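Local coordinates for protein leukotriene A-4 hydrolase (Saccharomyces cerevisiae, PDB 2XQ0) that removes N-terminal residues from peptides, preferring di- and tripeptides, as a zinc aminopeptidase of the M1 family, and shows low epoxide hydrolase activity, at residues G137-A151 with P203-S215. Sequence-based numbering, arbitrary orientation.
With BES (2-(3-amino-2-hydroxy-4-phenyl-butyrylamino)-4-methyl-pentanoic acid), chain B.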
# COMPACT_ATOMS: atom_id res chain seq x y z
N GLY A 137 6.38 -18.44 -15.79
CA GLY A 137 6.48 -19.86 -15.50
C GLY A 137 5.57 -20.79 -16.26
O GLY A 137 5.62 -22.00 -16.04
N GLY A 138 4.72 -20.26 -17.13
CA GLY A 138 3.97 -21.10 -18.06
C GLY A 138 2.58 -21.58 -17.66
O GLY A 138 1.92 -22.27 -18.44
N LYS A 139 2.11 -21.21 -16.47
CA LYS A 139 0.77 -21.61 -16.05
C LYS A 139 -0.08 -20.38 -15.71
O LYS A 139 0.47 -19.29 -15.52
CB LYS A 139 0.84 -22.58 -14.87
CG LYS A 139 1.51 -23.91 -15.21
CD LYS A 139 1.48 -24.86 -14.01
CE LYS A 139 2.41 -26.05 -14.19
NZ LYS A 139 2.49 -26.87 -12.95
N PRO A 140 -1.41 -20.54 -15.66
CA PRO A 140 -2.29 -19.40 -15.36
C PRO A 140 -2.19 -19.00 -13.89
O PRO A 140 -1.67 -19.75 -13.08
CB PRO A 140 -3.69 -19.95 -15.66
CG PRO A 140 -3.57 -21.40 -15.42
CD PRO A 140 -2.18 -21.77 -15.88
N TYR A 141 -2.75 -17.85 -13.55
CA TYR A 141 -2.53 -17.27 -12.23
C TYR A 141 -3.61 -16.26 -11.98
O TYR A 141 -4.11 -15.62 -12.91
CB TYR A 141 -1.16 -16.57 -12.22
CG TYR A 141 -0.60 -16.15 -10.86
CD1 TYR A 141 -1.01 -14.97 -10.25
CD2 TYR A 141 0.38 -16.90 -10.24
CE1 TYR A 141 -0.47 -14.56 -9.05
CE2 TYR A 141 0.93 -16.51 -9.03
CZ TYR A 141 0.49 -15.34 -8.44
OH TYR A 141 1.02 -14.94 -7.23
N VAL A 142 -4.00 -16.10 -10.72
CA VAL A 142 -4.94 -15.07 -10.36
C VAL A 142 -4.59 -14.57 -8.97
O VAL A 142 -4.09 -15.33 -8.14
CB VAL A 142 -6.37 -15.61 -10.37
CG1 VAL A 142 -6.47 -16.79 -9.40
CG2 VAL A 142 -7.41 -14.52 -10.05
N PHE A 143 -4.82 -13.29 -8.72
CA PHE A 143 -4.62 -12.75 -7.36
C PHE A 143 -5.61 -11.63 -7.13
O PHE A 143 -6.07 -11.01 -8.09
CB PHE A 143 -3.19 -12.27 -7.15
CG PHE A 143 -2.81 -11.07 -7.98
CD1 PHE A 143 -3.03 -9.78 -7.50
CD2 PHE A 143 -2.25 -11.23 -9.23
CE1 PHE A 143 -2.69 -8.68 -8.29
CE2 PHE A 143 -1.89 -10.14 -9.99
CZ PHE A 143 -2.11 -8.87 -9.53
N SER A 144 -5.91 -11.37 -5.87
CA SER A 144 -6.83 -10.30 -5.48
C SER A 144 -6.11 -9.08 -4.92
O SER A 144 -4.93 -9.13 -4.55
CB SER A 144 -7.79 -10.82 -4.42
OG SER A 144 -7.06 -11.07 -3.23
N GLN A 145 -6.84 -7.98 -4.87
CA GLN A 145 -6.40 -6.77 -4.18
C GLN A 145 -7.71 -6.07 -3.82
O GLN A 145 -8.42 -5.58 -4.71
CB GLN A 145 -5.55 -5.89 -5.10
CG GLN A 145 -5.43 -4.45 -4.62
CD GLN A 145 -4.77 -4.35 -3.26
OE1 GLN A 145 -3.68 -4.89 -3.06
NE2 GLN A 145 -5.43 -3.69 -2.32
N LEU A 146 -8.05 -6.05 -2.54
CA LEU A 146 -9.39 -5.63 -2.11
C LEU A 146 -9.45 -4.20 -1.56
O LEU A 146 -10.52 -3.57 -1.53
CB LEU A 146 -9.98 -6.62 -1.10
CG LEU A 146 -10.00 -8.08 -1.55
CD1 LEU A 146 -10.86 -8.93 -0.60
CD2 LEU A 146 -10.49 -8.20 -2.99
N GLU A 147 -8.32 -3.68 -1.12
CA GLU A 147 -8.35 -2.34 -0.51
C GLU A 147 -8.57 -1.30 -1.60
O GLU A 147 -7.94 -1.39 -2.65
CB GLU A 147 -7.04 -2.06 0.23
CG GLU A 147 -7.12 -0.89 1.24
CD GLU A 147 -5.83 -0.77 2.04
OE1 GLU A 147 -4.95 -1.62 1.84
OE2 GLU A 147 -5.69 0.16 2.85
N ALA A 148 -9.45 -0.32 -1.38
CA ALA A 148 -10.19 -0.13 -0.14
C ALA A 148 -11.57 -0.78 -0.14
O ALA A 148 -11.95 -1.41 0.85
CB ALA A 148 -10.34 1.36 0.15
N ILE A 149 -12.34 -0.60 -1.22
CA ILE A 149 -13.70 -1.18 -1.28
C ILE A 149 -13.96 -2.15 -2.45
O ILE A 149 -15.02 -2.12 -3.08
CB ILE A 149 -14.77 -0.09 -1.27
CG1 ILE A 149 -14.58 0.88 -2.44
CG2 ILE A 149 -14.73 0.66 0.09
CD1 ILE A 149 -15.76 1.87 -2.61
N HIS A 150 -13.00 -3.02 -2.72
CA HIS A 150 -13.19 -4.02 -3.79
C HIS A 150 -13.59 -5.39 -3.24
O HIS A 150 -13.88 -6.31 -4.02
CB HIS A 150 -11.91 -4.13 -4.63
CG HIS A 150 -11.59 -2.89 -5.38
ND1 HIS A 150 -12.36 -2.44 -6.43
CD2 HIS A 150 -10.59 -1.98 -5.23
CE1 HIS A 150 -11.84 -1.31 -6.90
NE2 HIS A 150 -10.77 -1.02 -6.19
N ALA A 151 -13.59 -5.56 -1.92
CA ALA A 151 -14.02 -6.85 -1.36
C ALA A 151 -15.44 -7.18 -1.81
O ALA A 151 -15.77 -8.33 -2.11
CB ALA A 151 -13.91 -6.86 0.14
N PRO A 203 -11.16 -7.13 8.89
CA PRO A 203 -12.06 -6.48 7.93
C PRO A 203 -11.97 -7.18 6.56
O PRO A 203 -10.95 -7.80 6.24
CB PRO A 203 -11.51 -5.05 7.84
CG PRO A 203 -10.07 -5.17 8.18
CD PRO A 203 -9.96 -6.32 9.16
N ALA A 204 -13.02 -7.09 5.76
CA ALA A 204 -13.05 -7.73 4.44
C ALA A 204 -11.91 -7.26 3.53
O ALA A 204 -11.46 -8.02 2.67
CB ALA A 204 -14.41 -7.50 3.75
N TYR A 205 -11.46 -6.02 3.69
CA TYR A 205 -10.51 -5.47 2.72
C TYR A 205 -9.14 -6.15 2.87
O TYR A 205 -8.32 -6.06 1.99
CB TYR A 205 -10.40 -3.94 2.83
CG TYR A 205 -9.54 -3.45 3.98
CD1 TYR A 205 -8.15 -3.45 3.88
CD2 TYR A 205 -10.11 -2.99 5.14
CE1 TYR A 205 -7.37 -2.99 4.91
CE2 TYR A 205 -9.34 -2.54 6.19
CZ TYR A 205 -7.97 -2.54 6.07
OH TYR A 205 -7.19 -2.09 7.10
N LEU A 206 -8.94 -6.86 3.98
CA LEU A 206 -7.68 -7.57 4.25
C LEU A 206 -7.67 -9.00 3.69
O LEU A 206 -6.63 -9.67 3.70
CB LEU A 206 -7.39 -7.62 5.74
CG LEU A 206 -6.96 -6.27 6.33
CD1 LEU A 206 -6.74 -6.39 7.83
CD2 LEU A 206 -5.69 -5.81 5.65
N ILE A 207 -8.82 -9.46 3.21
CA ILE A 207 -8.86 -10.79 2.62
C ILE A 207 -7.94 -10.81 1.42
O ILE A 207 -7.87 -9.85 0.65
CB ILE A 207 -10.27 -11.21 2.22
CG1 ILE A 207 -11.10 -11.50 3.47
CG2 ILE A 207 -10.22 -12.45 1.33
CD1 ILE A 207 -10.57 -12.70 4.25
N GLY A 208 -7.18 -11.89 1.31
CA GLY A 208 -6.26 -12.05 0.20
C GLY A 208 -6.32 -13.46 -0.33
O GLY A 208 -6.43 -14.42 0.45
N ILE A 209 -6.30 -13.59 -1.65
CA ILE A 209 -6.24 -14.91 -2.27
C ILE A 209 -5.37 -14.86 -3.51
O ILE A 209 -5.40 -13.88 -4.27
CB ILE A 209 -7.67 -15.41 -2.65
CG1 ILE A 209 -7.59 -16.80 -3.27
CG2 ILE A 209 -8.31 -14.46 -3.64
CD1 ILE A 209 -8.94 -17.48 -3.41
N ALA A 210 -4.59 -15.91 -3.73
CA ALA A 210 -3.87 -16.06 -5.01
C ALA A 210 -3.80 -17.53 -5.36
O ALA A 210 -3.80 -18.39 -4.47
CB ALA A 210 -2.49 -15.47 -4.95
N SER A 211 -3.75 -17.82 -6.65
CA SER A 211 -3.60 -19.21 -7.06
C SER A 211 -2.82 -19.25 -8.33
O SER A 211 -3.06 -18.47 -9.26
CB SER A 211 -4.95 -19.87 -7.25
OG SER A 211 -4.79 -21.23 -7.64
N GLY A 212 -1.84 -20.15 -8.35
CA GLY A 212 -1.04 -20.37 -9.53
C GLY A 212 0.03 -21.38 -9.22
O GLY A 212 -0.02 -22.06 -8.20
N ASP A 213 1.00 -21.47 -10.12
CA ASP A 213 2.10 -22.40 -9.94
C ASP A 213 3.04 -21.86 -8.87
O ASP A 213 4.05 -21.23 -9.17
CB ASP A 213 2.85 -22.63 -11.25
CG ASP A 213 3.98 -23.63 -11.11
OD1 ASP A 213 3.98 -24.36 -10.10
OD2 ASP A 213 4.85 -23.67 -12.01
N LEU A 214 2.69 -22.11 -7.62
CA LEU A 214 3.42 -21.56 -6.50
C LEU A 214 4.21 -22.64 -5.78
O LEU A 214 3.69 -23.72 -5.50
CB LEU A 214 2.44 -20.94 -5.51
CG LEU A 214 1.64 -19.72 -6.00
CD1 LEU A 214 0.68 -19.25 -4.92
CD2 LEU A 214 2.60 -18.61 -6.38
N SER A 215 5.46 -22.34 -5.49
CA SER A 215 6.23 -23.16 -4.58
C SER A 215 6.60 -22.26 -3.41
O SER A 215 6.26 -21.08 -3.41
CB SER A 215 7.46 -23.76 -5.28
OG SER A 215 8.03 -22.87 -6.21
N2 BES B . -2.16 -1.69 1.33
C1 BES B . -1.27 -0.57 1.07
C6 BES B . -1.37 -0.16 -0.40
C7 BES B . -2.77 0.34 -0.70
C8 BES B . -3.38 1.25 0.16
C12 BES B . -3.45 -0.11 -1.83
C9 BES B . -4.66 1.71 -0.11
C11 BES B . -4.74 0.35 -2.09
C10 BES B . -5.34 1.26 -1.24
C2 BES B . 0.18 -0.93 1.41
O2 BES B . 0.39 -1.35 2.76
C3 BES B . 1.01 0.29 1.14
O3 BES B . 0.95 1.28 1.87
N1 BES B . 1.73 0.12 0.04
C4 BES B . 2.65 1.05 -0.58
C13 BES B . 4.01 0.59 -0.06
C14 BES B . 4.81 1.72 0.58
C15 BES B . 5.86 1.15 1.52
C16 BES B . 3.91 2.72 1.30
C5 BES B . 2.58 0.80 -2.06
O1 BES B . 2.87 1.73 -2.85
O4 BES B . 2.23 -0.34 -2.45
O HOH W 1 1.24 -19.63 -12.32
O HOH W 2 -6.48 -8.98 -1.68
O HOH W 3 -6.40 -6.48 0.05
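V142 and S211 face each other as a hydrogen-bonded antiparallel pair, each backbone N reaching the other's O over 2.9 Å, in the middle two strands of a four-stranded sheet flanked by strands 127-130 and 177-179. At the neighbouring non-hydrogen-bonded pair F143 sets its CB against CB of A210, while its ring swings away to meet Y271. S144 then substitutes a side chain for a main-chain acceptor: with chi1 at 68°, OG turns back across the gap and takes the N-H of I209 at 3.1 Å, while a water bonded to the same OG donates to O of I207. A second water bridges N of L146 and O of Y205, and a third joins O of P140 to N of D213. At the start of strand 141-144, the Y141 ring lays one face over O of S211 and presents its edge to CD2 of L214, 3.8 Å from CE2; its hydroxyl bonds N267. G212 passes close to this ring, where a CB would strike CD2 of Y141. At the opposite end L146 pushes CD1 against CB of I207, and the Y205 ring lies alongside E147, its CD1 3.8 Å from CG. The E147 chain is extended, CG anti to the backbone N (chi1 -163°), which carries the carboxylate out to bestatin, whose N2 donates to OE1 over 2.8 Å. Replacing E147 with an alanine would probably leave that amine without this carboxylate partner and strip the Y205 ring of its flanking chain. The chemistry thus implies division of labour: backbone pairs, the S144 hydroxyl and bridging waters hold the strands together, while E147, in the loop after strand 141-144, takes the ligand's amine and E277 also bonds the ligand, consistent with binding a substrate's free N-terminus.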